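Local coordinates for B-agarase (Agarivorans gilvus, PDB 5Z6P), which is a family 50 glycoside hydrolase with agarase activity, probably cutting beta-glycosidic bonds to galactose units in agar polysaccharides, at residues A[285-290]-A[660-664]; A[539-543]-A[570-574]; A[598-603]-A[615-620]. One frame throughout, in Å; residues are numbered along the deposited sequence.

Interaction 1 of 3, residues A[285-290]-A[660-664]; sequences KIAGKW and IDMPS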
ATOM      1  N   LYS A 285       9.329 -10.688  25.713  1.00 18.77           N
ATOM      2  CA  LYS A 285       9.559  -9.328  26.176  1.00 21.02           C
ATOM      3  C   LYS A 285      10.995  -9.261  26.703  1.00 26.97           C
ATOM      4  O   LYS A 285      11.397 -10.076  27.530  1.00 27.23           O
ATOM      5  CB  LYS A 285       8.541  -8.912  27.253  1.00 28.06           C
ATOM      6  CG  LYS A 285       7.615  -7.742  26.833  1.00 22.57           C
ATOM      7  CD  LYS A 285       6.612  -7.402  27.921  1.00 28.69           C
ATOM      8  CE  LYS A 285       6.474  -5.892  28.166  1.00 29.63           C
ATOM      9  NZ  LYS A 285       5.755  -5.075  27.120  1.00 24.63           N
ATOM     10  N   ILE A 286      11.787  -8.329  26.182  1.00 23.56           N
ATOM     11  CA  ILE A 286      13.192  -8.234  26.559  1.00 24.26           C
ATOM     12  C   ILE A 286      13.493  -6.816  27.005  1.00 24.28           C
ATOM     13  O   ILE A 286      13.296  -5.869  26.256  1.00 28.14           O
ATOM     14  CB  ILE A 286      14.126  -8.641  25.403  1.00 22.75           C
ATOM     15  CG1 ILE A 286      13.927 -10.116  25.044  1.00 22.45           C
ATOM     16  CG2 ILE A 286      15.570  -8.407  25.769  1.00 25.08           C
ATOM     17  CD1 ILE A 286      14.721 -10.558  23.833  1.00 23.69           C
ATOM     18  N   ALA A 287      13.944  -6.687  28.246  1.00 28.69           N
ATOM     19  CA  ALA A 287      14.183  -5.390  28.876  1.00 23.91           C
ATOM     20  C   ALA A 287      13.029  -4.431  28.632  1.00 23.69           C
ATOM     21  O   ALA A 287      13.237  -3.298  28.207  1.00 29.30           O
ATOM     22  CB  ALA A 287      15.494  -4.789  28.383  1.00 22.82           C
ATOM     23  N   GLY A 288      11.811  -4.903  28.874  1.00 26.12           N
ATOM     24  CA  GLY A 288      10.625  -4.081  28.703  1.00 23.67           C
ATOM     25  C   GLY A 288      10.172  -3.787  27.276  1.00 24.41           C
ATOM     26  O   GLY A 288       9.198  -3.064  27.073  1.00 32.79           O
ATOM     27  N   LYS A 289      10.866  -4.321  26.280  1.00 22.59           N
ATOM     28  CA  LYS A 289      10.404  -4.190  24.899  1.00 20.58           C
ATOM     29  C   LYS A 289       9.938  -5.544  24.350  1.00 22.59           C
ATOM     30  O   LYS A 289      10.398  -6.592  24.781  1.00 21.57           O
ATOM     31  CB  LYS A 289      11.502  -3.628  23.991  1.00 18.14           C
ATOM     32  CG  LYS A 289      12.063  -2.269  24.388  1.00 23.70           C
ATOM     33  CD  LYS A 289      13.287  -1.948  23.530  1.00 24.27           C
ATOM     34  CE  LYS A 289      13.924  -0.620  23.882  1.00 30.24           C
ATOM     35  NZ  LYS A 289      14.944  -0.218  22.862  1.00 29.86           N
ATOM     36  N   TRP A 290       9.025  -5.520  23.393  1.00 20.22           N
ATOM     37  CA  TRP A 290       8.724  -6.726  22.661  1.00 17.50           C
ATOM     38  C   TRP A 290       9.868  -7.058  21.730  1.00 18.20           C
ATOM     39  O   TRP A 290      10.547  -6.181  21.223  1.00 20.27           O
ATOM     40  CB  TRP A 290       7.420  -6.578  21.874  1.00 18.49           C
ATOM     41  CG  TRP A 290       6.213  -6.778  22.742  1.00 18.05           C
ATOM     42  CD1 TRP A 290       5.358  -5.817  23.202  1.00 16.93           C
ATOM     43  CD2 TRP A 290       5.749  -8.021  23.277  1.00 16.31           C
ATOM     44  NE1 TRP A 290       4.380  -6.394  23.982  1.00 18.30           N
ATOM     45  CE2 TRP A 290       4.598  -7.742  24.045  1.00 15.70           C
ATOM     46  CE3 TRP A 290       6.191  -9.342  23.178  1.00 16.16           C
ATOM     47  CZ2 TRP A 290       3.884  -8.740  24.704  1.00 16.21           C
ATOM     48  CZ3 TRP A 290       5.478 -10.328  23.837  1.00 15.95           C
ATOM     49  CH2 TRP A 290       4.339 -10.020  24.593  1.00 16.85           C
ATOM     50  N   ILE A 660      -3.027  -2.506  23.884  1.00 19.99           N
ATOM     51  CA  ILE A 660      -3.077  -3.825  23.263  1.00 17.91           C
ATOM     52  C   ILE A 660      -1.916  -4.668  23.770  1.00 17.33           C
ATOM     53  O   ILE A 660      -2.079  -5.843  24.078  1.00 19.12           O
ATOM     54  CB  ILE A 660      -3.018  -3.724  21.713  1.00 18.65           C
ATOM     55  CG1 ILE A 660      -4.183  -2.888  21.172  1.00 19.00           C
ATOM     56  CG2 ILE A 660      -2.951  -5.086  21.075  1.00 15.38           C
ATOM     57  CD1 ILE A 660      -5.555  -3.430  21.510  1.00 21.13           C
ATOM     58  N   ASP A 661      -0.746  -4.033  23.854  1.00 17.49           N
ATOM     59  CA  ASP A 661       0.482  -4.640  24.360  1.00 15.70           C
ATOM     60  C   ASP A 661       0.777  -5.989  23.716  1.00 18.71           C
ATOM     61  O   ASP A 661       1.004  -6.992  24.397  1.00 17.02           O
ATOM     62  CB  ASP A 661       0.430  -4.779  25.899  1.00 19.39           C
ATOM     63  CG  ASP A 661       1.750  -5.295  26.488  1.00 18.84           C
ATOM     64  OD1 ASP A 661       2.806  -5.082  25.862  1.00 19.93           O
ATOM     65  OD2 ASP A 661       1.729  -5.952  27.545  1.00 23.89           O
ATOM     66  N   MET A 662       0.768  -5.992  22.384  1.00 15.00           N
ATOM     67  CA  MET A 662       1.149  -7.152  21.591  1.00 15.64           C
ATOM     68  C   MET A 662       2.401  -6.818  20.780  1.00 16.55           C
ATOM     69  O   MET A 662       2.561  -5.679  20.355  1.00 14.38           O
ATOM     70  CB  MET A 662       0.001  -7.577  20.642  1.00 17.65           C
ATOM     71  CG  MET A 662      -1.167  -8.277  21.334  1.00 15.03           C
ATOM     72  SD  MET A 662      -0.733  -9.927  21.867  1.00 19.44           S
ATOM     73  CE  MET A 662      -0.765 -10.795  20.302  1.00 17.14           C
ATOM     74  N   PRO A 663       3.286  -7.808  20.560  1.00 14.08           N
ATOM     75  CA  PRO A 663       4.324  -7.583  19.557  1.00 12.48           C
ATOM     76  C   PRO A 663       3.672  -7.364  18.198  1.00 16.46           C
ATOM     77  O   PRO A 663       2.680  -8.037  17.868  1.00 15.94           O
ATOM     78  CB  PRO A 663       5.129  -8.868  19.582  1.00 14.87           C
ATOM     79  CG  PRO A 663       4.168  -9.902  20.048  1.00 14.14           C
ATOM     80  CD  PRO A 663       3.232  -9.214  20.986  1.00 15.14           C
ATOM     81  N   SER A 664       4.206  -6.409  17.444  1.00 16.48           N
ATOM     82  CA  SER A 664       3.598  -5.972  16.196  1.00 14.89           C
ATOM     83  C   SER A 664       4.628  -5.979  15.066  1.00 14.70           C
ATOM     84  O   SER A 664       5.842  -5.924  15.325  1.00 14.20           O
ATOM     85  CB  SER A 664       2.999  -4.572  16.353  1.00 13.98           C
ATOM     86  OG  SER A 664       2.126  -4.506  17.470  1.00 18.60           O
TER

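Interaction 2 of 3, residues A[539-543]-A[570-574]; sequences KAVFV and LAKGV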
ATOM      1  N   LYS A 539     -25.083 -13.821  11.363  1.00 13.09           N
ATOM      2  CA  LYS A 539     -26.315 -13.176  11.813  1.00 13.17           C
ATOM      3  C   LYS A 539     -26.954 -13.952  12.974  1.00 13.61           C
ATOM      4  O   LYS A 539     -27.395 -13.348  13.949  1.00 13.46           O
ATOM      5  CB  LYS A 539     -27.319 -13.037  10.657  1.00 15.32           C
ATOM      6  CG  LYS A 539     -28.673 -12.480  11.071  1.00 11.15           C
ATOM      7  CD  LYS A 539     -28.537 -11.146  11.752  1.00 13.59           C
ATOM      8  CE  LYS A 539     -29.858 -10.635  12.289  1.00 14.83           C
ATOM      9  NZ  LYS A 539     -30.799 -10.184  11.216  1.00 17.21           N
ATOM     10  N   ALA A 540     -27.001 -15.282  12.865  1.00 13.65           N
ATOM     11  CA  ALA A 540     -27.518 -16.111  13.965  1.00 15.88           C
ATOM     12  C   ALA A 540     -26.745 -15.845  15.259  1.00 16.62           C
ATOM     13  O   ALA A 540     -27.337 -15.686  16.334  1.00 15.83           O
ATOM     14  CB  ALA A 540     -27.451 -17.570  13.614  1.00 11.99           C
ATOM     15  N   VAL A 541     -25.418 -15.801  15.140  1.00 14.07           N
ATOM     16  CA  VAL A 541     -24.553 -15.486  16.265  1.00 13.48           C
ATOM     17  C   VAL A 541     -24.887 -14.094  16.818  1.00 15.28           C
ATOM     18  O   VAL A 541     -24.982 -13.930  18.025  1.00 13.58           O
ATOM     19  CB  VAL A 541     -23.048 -15.541  15.878  1.00 13.73           C
ATOM     20  CG1 VAL A 541     -22.173 -15.024  17.021  1.00 17.29           C
ATOM     21  CG2 VAL A 541     -22.660 -16.952  15.514  1.00 13.29           C
ATOM     22  N   PHE A 542     -25.088 -13.115  15.933  1.00 11.59           N
ATOM     23  CA  PHE A 542     -25.409 -11.761  16.373  1.00 14.06           C
ATOM     24  C   PHE A 542     -26.719 -11.742  17.180  1.00 12.55           C
ATOM     25  O   PHE A 542     -26.811 -11.073  18.194  1.00 15.93           O
ATOM     26  CB  PHE A 542     -25.535 -10.782  15.199  1.00 11.08           C
ATOM     27  CG  PHE A 542     -24.214 -10.362  14.564  1.00 14.62           C
ATOM     28  CD1 PHE A 542     -22.997 -10.800  15.041  1.00 15.81           C
ATOM     29  CD2 PHE A 542     -24.217  -9.510  13.473  1.00 13.13           C
ATOM     30  CE1 PHE A 542     -21.795 -10.381  14.425  1.00 14.87           C
ATOM     31  CE2 PHE A 542     -23.033  -9.103  12.860  1.00 15.37           C
ATOM     32  CZ  PHE A 542     -21.833  -9.540  13.334  1.00 14.48           C
ATOM     33  N   VAL A 543     -27.723 -12.477  16.709  1.00 14.96           N
ATOM     34  CA  VAL A 543     -28.999 -12.566  17.405  1.00 13.39           C
ATOM     35  C   VAL A 543     -28.804 -13.133  18.818  1.00 16.29           C
ATOM     36  O   VAL A 543     -29.366 -12.629  19.777  1.00 15.04           O
ATOM     37  CB  VAL A 543     -30.012 -13.433  16.621  1.00 13.48           C
ATOM     38  CG1 VAL A 543     -31.228 -13.773  17.490  1.00 17.23           C
ATOM     39  CG2 VAL A 543     -30.450 -12.709  15.369  1.00 12.99           C
ATOM     40  N   LEU A 570     -36.106  -9.912  14.658  1.00 20.29           N
ATOM     41  CA  LEU A 570     -34.734  -9.444  14.509  1.00 16.54           C
ATOM     42  C   LEU A 570     -33.981 -10.320  13.537  1.00 14.94           C
ATOM     43  O   LEU A 570     -33.315  -9.841  12.639  1.00 15.19           O
ATOM     44  CB  LEU A 570     -34.003  -9.460  15.843  1.00 14.93           C
ATOM     45  CG  LEU A 570     -32.532  -9.046  15.781  1.00 13.09           C
ATOM     46  CD1 LEU A 570     -32.404  -7.666  15.231  1.00 13.83           C
ATOM     47  CD2 LEU A 570     -31.898  -9.120  17.163  1.00 13.70           C
ATOM     48  N   ALA A 571     -34.073 -11.618  13.786  1.00 13.79           N
ATOM     49  CA  ALA A 571     -33.356 -12.618  13.038  1.00 15.94           C
ATOM     50  C   ALA A 571     -33.637 -12.547  11.531  1.00 16.54           C
ATOM     51  O   ALA A 571     -32.752 -12.811  10.736  1.00 17.97           O
ATOM     52  CB  ALA A 571     -33.700 -14.000  13.574  1.00 15.27           C
ATOM     53  N   LYS A 572     -34.877 -12.216  11.165  1.00 16.82           N
ATOM     54  CA  LYS A 572     -35.306 -12.122   9.766  1.00 17.97           C
ATOM     55  C   LYS A 572     -34.600 -10.987   9.011  1.00 19.66           C
ATOM     56  O   LYS A 572     -34.371 -11.073   7.809  1.00 20.59           O
ATOM     57  CB  LYS A 572     -36.832 -11.933   9.696  1.00 18.59           C
ATOM     58  CG  LYS A 572     -37.369 -11.435   8.359  1.00 31.67           C
ATOM     59  CD  LYS A 572     -38.796 -11.936   8.096  1.00 46.08           C
ATOM     60  CE  LYS A 572     -39.043 -12.288   6.616  1.00 46.04           C
ATOM     61  NZ  LYS A 572     -37.839 -12.779   5.869  1.00 42.13           N
ATOM     62  N   GLY A 573     -34.268  -9.918   9.722  1.00 18.94           N
ATOM     63  CA  GLY A 573     -33.506  -8.829   9.136  1.00 18.73           C
ATOM     64  C   GLY A 573     -34.027  -7.491   9.610  1.00 21.11           C
ATOM     65  O   GLY A 573     -35.233  -7.273   9.622  1.00 21.46           O
ATOM     66  N   VAL A 574     -33.127  -6.606  10.025  1.00 18.46           N
ATOM     67  CA  VAL A 574     -33.507  -5.235  10.342  1.00 19.87           C
ATOM     68  C   VAL A 574     -32.655  -4.238   9.558  1.00 25.12           C
ATOM     69  O   VAL A 574     -31.439  -4.379   9.456  1.00 24.43           O
ATOM     70  CB  VAL A 574     -33.395  -4.923  11.850  1.00 18.61           C
ATOM     71  CG1 VAL A 574     -34.387  -5.725  12.611  1.00 27.19           C
ATOM     72  CG2 VAL A 574     -32.001  -5.219  12.373  1.00 17.89           C
TER

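Interaction 3 of 3, residues A[598-603]-A[615-620]; sequences YFRVVK and YLGCRF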
ATOM      1  N   TYR A 598     -13.087 -15.347  13.345  1.00 11.14           N
ATOM      2  CA  TYR A 598     -12.170 -15.500  12.216  1.00 12.23           C
ATOM      3  C   TYR A 598     -10.758 -15.833  12.748  1.00 13.43           C
ATOM      4  O   TYR A 598     -10.134 -16.799  12.337  1.00 12.04           O
ATOM      5  CB  TYR A 598     -12.126 -14.238  11.340  1.00 14.75           C
ATOM      6  CG  TYR A 598     -10.948 -14.200  10.359  1.00 12.08           C
ATOM      7  CD1 TYR A 598     -11.040 -14.775   9.099  1.00 11.57           C
ATOM      8  CD2 TYR A 598      -9.750 -13.580  10.708  1.00 13.00           C
ATOM      9  CE1 TYR A 598      -9.946 -14.742   8.200  1.00 15.17           C
ATOM     10  CE2 TYR A 598      -8.673 -13.537   9.843  1.00 15.80           C
ATOM     11  CZ  TYR A 598      -8.764 -14.115   8.588  1.00 13.44           C
ATOM     12  OH  TYR A 598      -7.669 -14.062   7.758  1.00 14.21           O
ATOM     13  N   PHE A 599     -10.271 -15.028  13.684  1.00 14.70           N
ATOM     14  CA  PHE A 599      -8.910 -15.213  14.157  1.00 14.88           C
ATOM     15  C   PHE A 599      -8.765 -16.512  14.943  1.00 14.71           C
ATOM     16  O   PHE A 599      -7.713 -17.144  14.876  1.00 14.81           O
ATOM     17  CB  PHE A 599      -8.459 -14.002  14.978  1.00 15.28           C
ATOM     18  CG  PHE A 599      -8.252 -12.753  14.150  1.00 12.60           C
ATOM     19  CD1 PHE A 599      -7.221 -12.682  13.222  1.00 12.08           C
ATOM     20  CD2 PHE A 599      -9.078 -11.653  14.305  1.00 12.66           C
ATOM     21  CE1 PHE A 599      -7.019 -11.536  12.455  1.00 10.45           C
ATOM     22  CE2 PHE A 599      -8.896 -10.509  13.527  1.00 13.27           C
ATOM     23  CZ  PHE A 599      -7.851 -10.457  12.598  1.00 12.46           C
ATOM     24  N   ARG A 600      -9.824 -16.925  15.646  1.00 12.12           N
ATOM     25  CA  ARG A 600      -9.802 -18.172  16.421  1.00 12.14           C
ATOM     26  C   ARG A 600      -9.682 -19.377  15.500  1.00 12.24           C
ATOM     27  O   ARG A 600      -8.873 -20.279  15.744  1.00 11.38           O
ATOM     28  CB  ARG A 600     -11.065 -18.315  17.313  1.00 13.72           C
ATOM     29  CG  ARG A 600     -11.043 -19.519  18.285  1.00 13.28           C
ATOM     30  CD  ARG A 600     -12.347 -19.667  19.159  1.00 13.96           C
ATOM     31  NE  ARG A 600     -13.390 -20.333  18.385  1.00 17.57           N
ATOM     32  CZ  ARG A 600     -13.587 -21.647  18.351  1.00 15.99           C
ATOM     33  NH1 ARG A 600     -12.848 -22.465  19.088  1.00 16.18           N
ATOM     34  NH2 ARG A 600     -14.538 -22.146  17.583  1.00 17.75           N
ATOM     35  N   VAL A 601     -10.484 -19.392  14.436  1.00 12.77           N
ATOM     36  CA  VAL A 601     -10.501 -20.547  13.540  1.00 11.65           C
ATOM     37  C   VAL A 601      -9.158 -20.668  12.807  1.00 13.12           C
ATOM     38  O   VAL A 601      -8.570 -21.748  12.764  1.00 12.74           O
ATOM     39  CB  VAL A 601     -11.661 -20.483  12.518  1.00 13.52           C
ATOM     40  CG1 VAL A 601     -11.510 -21.560  11.491  1.00 12.34           C
ATOM     41  CG2 VAL A 601     -13.026 -20.612  13.235  1.00 16.42           C
ATOM     42  N   VAL A 602      -8.661 -19.556  12.275  1.00 11.03           N
ATOM     43  CA  VAL A 602      -7.370 -19.561  11.595  1.00 11.96           C
ATOM     44  C   VAL A 602      -6.258 -19.999  12.550  1.00 13.95           C
ATOM     45  O   VAL A 602      -5.478 -20.857  12.208  1.00 15.53           O
ATOM     46  CB  VAL A 602      -7.005 -18.189  10.997  1.00 15.31           C
ATOM     47  CG1 VAL A 602      -5.568 -18.220  10.438  1.00 11.79           C
ATOM     48  CG2 VAL A 602      -8.002 -17.778   9.907  1.00 10.73           C
ATOM     49  N   LYS A 603      -6.195 -19.418  13.742  1.00 12.82           N
ATOM     50  CA  LYS A 603      -5.186 -19.835  14.729  1.00 15.45           C
ATOM     51  C   LYS A 603      -5.235 -21.353  14.942  1.00 15.45           C
ATOM     52  O   LYS A 603      -4.213 -22.041  14.896  1.00 12.96           O
ATOM     53  CB  LYS A 603      -5.392 -19.101  16.065  1.00 13.76           C
ATOM     54  CG  LYS A 603      -4.353 -19.405  17.125  1.00 17.45           C
ATOM     55  CD  LYS A 603      -4.861 -19.053  18.512  1.00 20.03           C
ATOM     56  CE  LYS A 603      -3.830 -19.362  19.605  1.00 31.33           C
ATOM     57  NZ  LYS A 603      -3.157 -18.135  20.144  1.00 29.37           N
ATOM     58  N   TYR A 615       1.959 -17.239  14.178  1.00 17.35           N
ATOM     59  CA  TYR A 615       0.847 -16.785  13.365  1.00 17.32           C
ATOM     60  C   TYR A 615       0.822 -15.257  13.431  1.00 14.52           C
ATOM     61  O   TYR A 615       0.650 -14.672  14.503  1.00 13.19           O
ATOM     62  CB  TYR A 615      -0.464 -17.413  13.856  1.00 15.53           C
ATOM     63  CG  TYR A 615      -1.722 -16.821  13.271  1.00 13.28           C
ATOM     64  CD1 TYR A 615      -1.770 -16.363  11.963  1.00 13.71           C
ATOM     65  CD2 TYR A 615      -2.869 -16.718  14.042  1.00 13.42           C
ATOM     66  CE1 TYR A 615      -2.940 -15.814  11.437  1.00 13.19           C
ATOM     67  CE2 TYR A 615      -4.020 -16.184  13.540  1.00 15.90           C
ATOM     68  CZ  TYR A 615      -4.060 -15.725  12.237  1.00 13.39           C
ATOM     69  OH  TYR A 615      -5.232 -15.193  11.771  1.00 12.53           O
ATOM     70  N   LEU A 616       1.005 -14.623  12.277  1.00 16.04           N
ATOM     71  CA  LEU A 616       1.296 -13.198  12.230  1.00 16.88           C
ATOM     72  C   LEU A 616       0.118 -12.336  11.821  1.00 15.14           C
ATOM     73  O   LEU A 616       0.286 -11.160  11.568  1.00 15.45           O
ATOM     74  CB  LEU A 616       2.467 -12.940  11.280  1.00 16.94           C
ATOM     75  CG  LEU A 616       3.725 -13.761  11.566  1.00 13.96           C
ATOM     76  CD1 LEU A 616       4.701 -13.576  10.436  1.00 14.17           C
ATOM     77  CD2 LEU A 616       4.385 -13.417  12.894  1.00 12.95           C
ATOM     78  N   GLY A 617      -1.076 -12.914  11.751  1.00 14.13           N
ATOM     79  CA  GLY A 617      -2.252 -12.099  11.510  1.00 13.85           C
ATOM     80  C   GLY A 617      -2.625 -11.865  10.056  1.00 14.48           C
ATOM     81  O   GLY A 617      -2.273 -12.654   9.183  1.00 17.90           O
ATOM     82  N   CYS A 618      -3.353 -10.783   9.802  1.00 16.38           N
ATOM     83  CA  CYS A 618      -3.989 -10.570   8.505  1.00 13.93           C
ATOM     84  C   CYS A 618      -3.642  -9.256   7.826  1.00 12.21           C
ATOM     85  O   CYS A 618      -4.313  -8.856   6.870  1.00 13.19           O
ATOM     86  CB  CYS A 618      -5.507 -10.643   8.652  1.00 15.85           C
ATOM     87  SG  CYS A 618      -6.178  -9.392   9.740  1.00 14.86           S
ATOM     88  N   ARG A 619      -2.628  -8.574   8.343  1.00 12.83           N
ATOM     89  CA  ARG A 619      -2.077  -7.397   7.702  1.00 13.34           C
ATOM     90  C   ARG A 619      -3.139  -6.320   7.510  1.00 18.55           C
ATOM     91  O   ARG A 619      -3.658  -6.136   6.399  1.00 16.48           O
ATOM     92  CB  ARG A 619      -1.443  -7.782   6.347  1.00 15.07           C
ATOM     93  CG  ARG A 619      -0.444  -8.946   6.470  1.00 14.88           C
ATOM     94  CD  ARG A 619      -0.119  -9.601   5.127  1.00 14.49           C
ATOM     95  NE  ARG A 619       0.579  -8.685   4.239  1.00 11.65           N
ATOM     96  CZ  ARG A 619       1.874  -8.413   4.342  1.00 12.70           C
ATOM     97  NH1 ARG A 619       2.591  -9.002   5.297  1.00 12.31           N
ATOM     98  NH2 ARG A 619       2.450  -7.564   3.491  1.00 11.67           N
ATOM     99  N   PHE A 620      -3.465  -5.628   8.604  1.00 17.15           N
ATOM    100  CA  PHE A 620      -4.472  -4.567   8.603  1.00 13.46           C
ATOM    101  C   PHE A 620      -4.075  -3.366   7.730  1.00 16.40           C
ATOM    102  O   PHE A 620      -3.064  -2.720   8.000  1.00 12.79           O
ATOM    103  CB  PHE A 620      -4.719  -4.049  10.033  1.00 12.30           C
ATOM    104  CG  PHE A 620      -5.350  -5.051  10.969  1.00 13.57           C
ATOM    105  CD1 PHE A 620      -6.614  -5.572  10.705  1.00 16.31           C
ATOM    106  CD2 PHE A 620      -4.707  -5.430  12.136  1.00 14.31           C
ATOM    107  CE1 PHE A 620      -7.214  -6.480  11.593  1.00 12.05           C
ATOM    108  CE2 PHE A 620      -5.302  -6.335  13.028  1.00 13.70           C
ATOM    109  CZ  PHE A 620      -6.548  -6.855  12.740  1.00 15.07           C
TER
HETATM  110  O   HOH W   1      -5.334 -13.849   9.165  1.00 13.31           O

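Interaction 1 of 3, residues A[285-290]-A[660-664]
W290 lies flat against P663 and, through its indole nitrogen, grips the carboxylate of D661. The tight part of the contact is built round this tryptophan. P663 CD sits almost on the normal of the six-membered ring, 3.5 Å from its centroid and 6° off the normal, a CH-pi contact. The ring carbons beneath it, such as W290 CD2, come within 3.6 Å of P663 CD. A proline suits the place because its CD, bonded to nitrogen, carries slightly polarised hydrogens that a broad, electron-rich indole face accepts well. K285 CG lies 4.0 Å above the opposite face of W290, over the ring centre, so the indole sits between that methylene and P663. To the same tight side belongs the bond from W290 NE1 to D661 OD1, 2.8 Å long with an N-H...O angle of 154°; the oxygen is met from above the carboxylate plane. The aspartate reaches there with CG anti to its backbone N (chi1 -175°).

The loose, solvent side is that of the exposed K285. Its chain bends at the last torsions to bring NZ 3.2 Å from the same D661 OD1, a salt bridge whose hydrogen bond is weak.

I286 to K289 form a type I' turn joining strands 282-286 and 289-293 in a hairpin, while D661 leaves helix 657-660 with positive phi just before strand 664-668. One carboxylate oxygen thus accepts from both an indole and an ammonium, which would probably stabilise the charged form of D661 and fix the rotation of the indole.

Interaction 2 of 3, residues A[539-543]-A[570-574]
Two helices meet where V543 and A571 bring their CA atoms to 6.2 Å, the nearest pair of CA atoms between 539-543 and 570-574. The motif is helix packing against a helix end: the first turns of helix 537-550 face the last turn of helix 567-572, within the all-helical excursion between strands 501-506 and 614-615. Beyond that turn G573 departs from helical geometry at phi 140°, where a side chain would run into the preceding carbonyl oxygen; glycine is therefore the natural residue here.

The small side chain of A571 permits the close approach. V543 CG2 rests 3.7 Å from A571 CA and 3.9 Å from A571 CB, and the same methyl lies 4.2 Å from L570 CG. A beta-branched valine fits because CG2, placed anti to its own carbonyl carbon, puts one compact methyl against the CA and CB of A571.

One turn earlier in its helix, K539 also points across the interface. Its chain starts anti to the backbone N (chi1 175°) and bends at chi2 and again at chi4, carrying the ammonium of this buried lysine to the carbonyl end of helix 567-572. That end is electronegative, so a positive group there is probably favoured. The backbone oxygens of L529 and R531 also accept from NZ, R531 O being the strongest partner; together these carbonyl oxygens solvate the ammonium. F542, meanwhile, turns to L590 and F594 of helix 581-609. Across the contact K539 NZ donates to L570 O at 2.9 Å, with a C=O...N angle of 142°, and more weakly to A571 O at 3.3 Å.

Interaction 3 of 3, residues A[598-603]-A[615-620]
The F599 ring meets C618 SG and Y615 OH at its edge, while one of its faces is covered by the neighbouring Y598, whose CD2 stands 3.6 Å above the centre of the F599 ring. C618 SG lies 3.5 Å from F599 CZ, a sulfur-aromatic contact at the ring edge, where the partly positive C-H groups suit a polarisable sulfur; Y615 OH is 3.5 Å from F599 CD1. F620 comes from the opposite direction and obliquely to the F599 ring, its CZ 3.8 Å from F599 CZ.

Y615 has a water in its plane at the hydroxyl edge. Y615 OH is 2.9 Å from this water, which donates to Y598 OH at 2.7 Å. The water joins the two hydroxyls, and with D507, bonded to Y598 OH, gives the polar ends of these buried tyrosines partners. V602 CG1, anti to its backbone N (chi1 174°), presses within 3.4 Å of Y615 CZ.

In the fold, helix 581-609 packs here on the chain that it leads into, strand 614-615 and the loop beyond. I506 of strand 501-506 touches Y598, V602 and Y615, F480 of helix 478-495 backs V602, and helix 627-634 closes over F599 and F620.

How the interactions relate
The three contacts belong to the catalytic part of the chain, probably a (beta/alpha)8 barrel, with interaction 2 in a helical excursion from it. Interactions 1 and 3 are close, with centres 19 Å apart and nearest atoms about 7 Å, and helix 627-634 touches both. Interaction 2 lies outward, its centre 25 Å from interaction 3 and 39 Å from interaction 1; helix 581-609 bridges the way inward, since F542 packs on it and interaction 3 uses its later turns. Segment 660-664 of interaction 1 leads into strand 664-668, whereas the loop of interaction 3 follows strand 614-615, the strand end at which such barrels usually open their active sites. There R619 forms a salt bridge with E668.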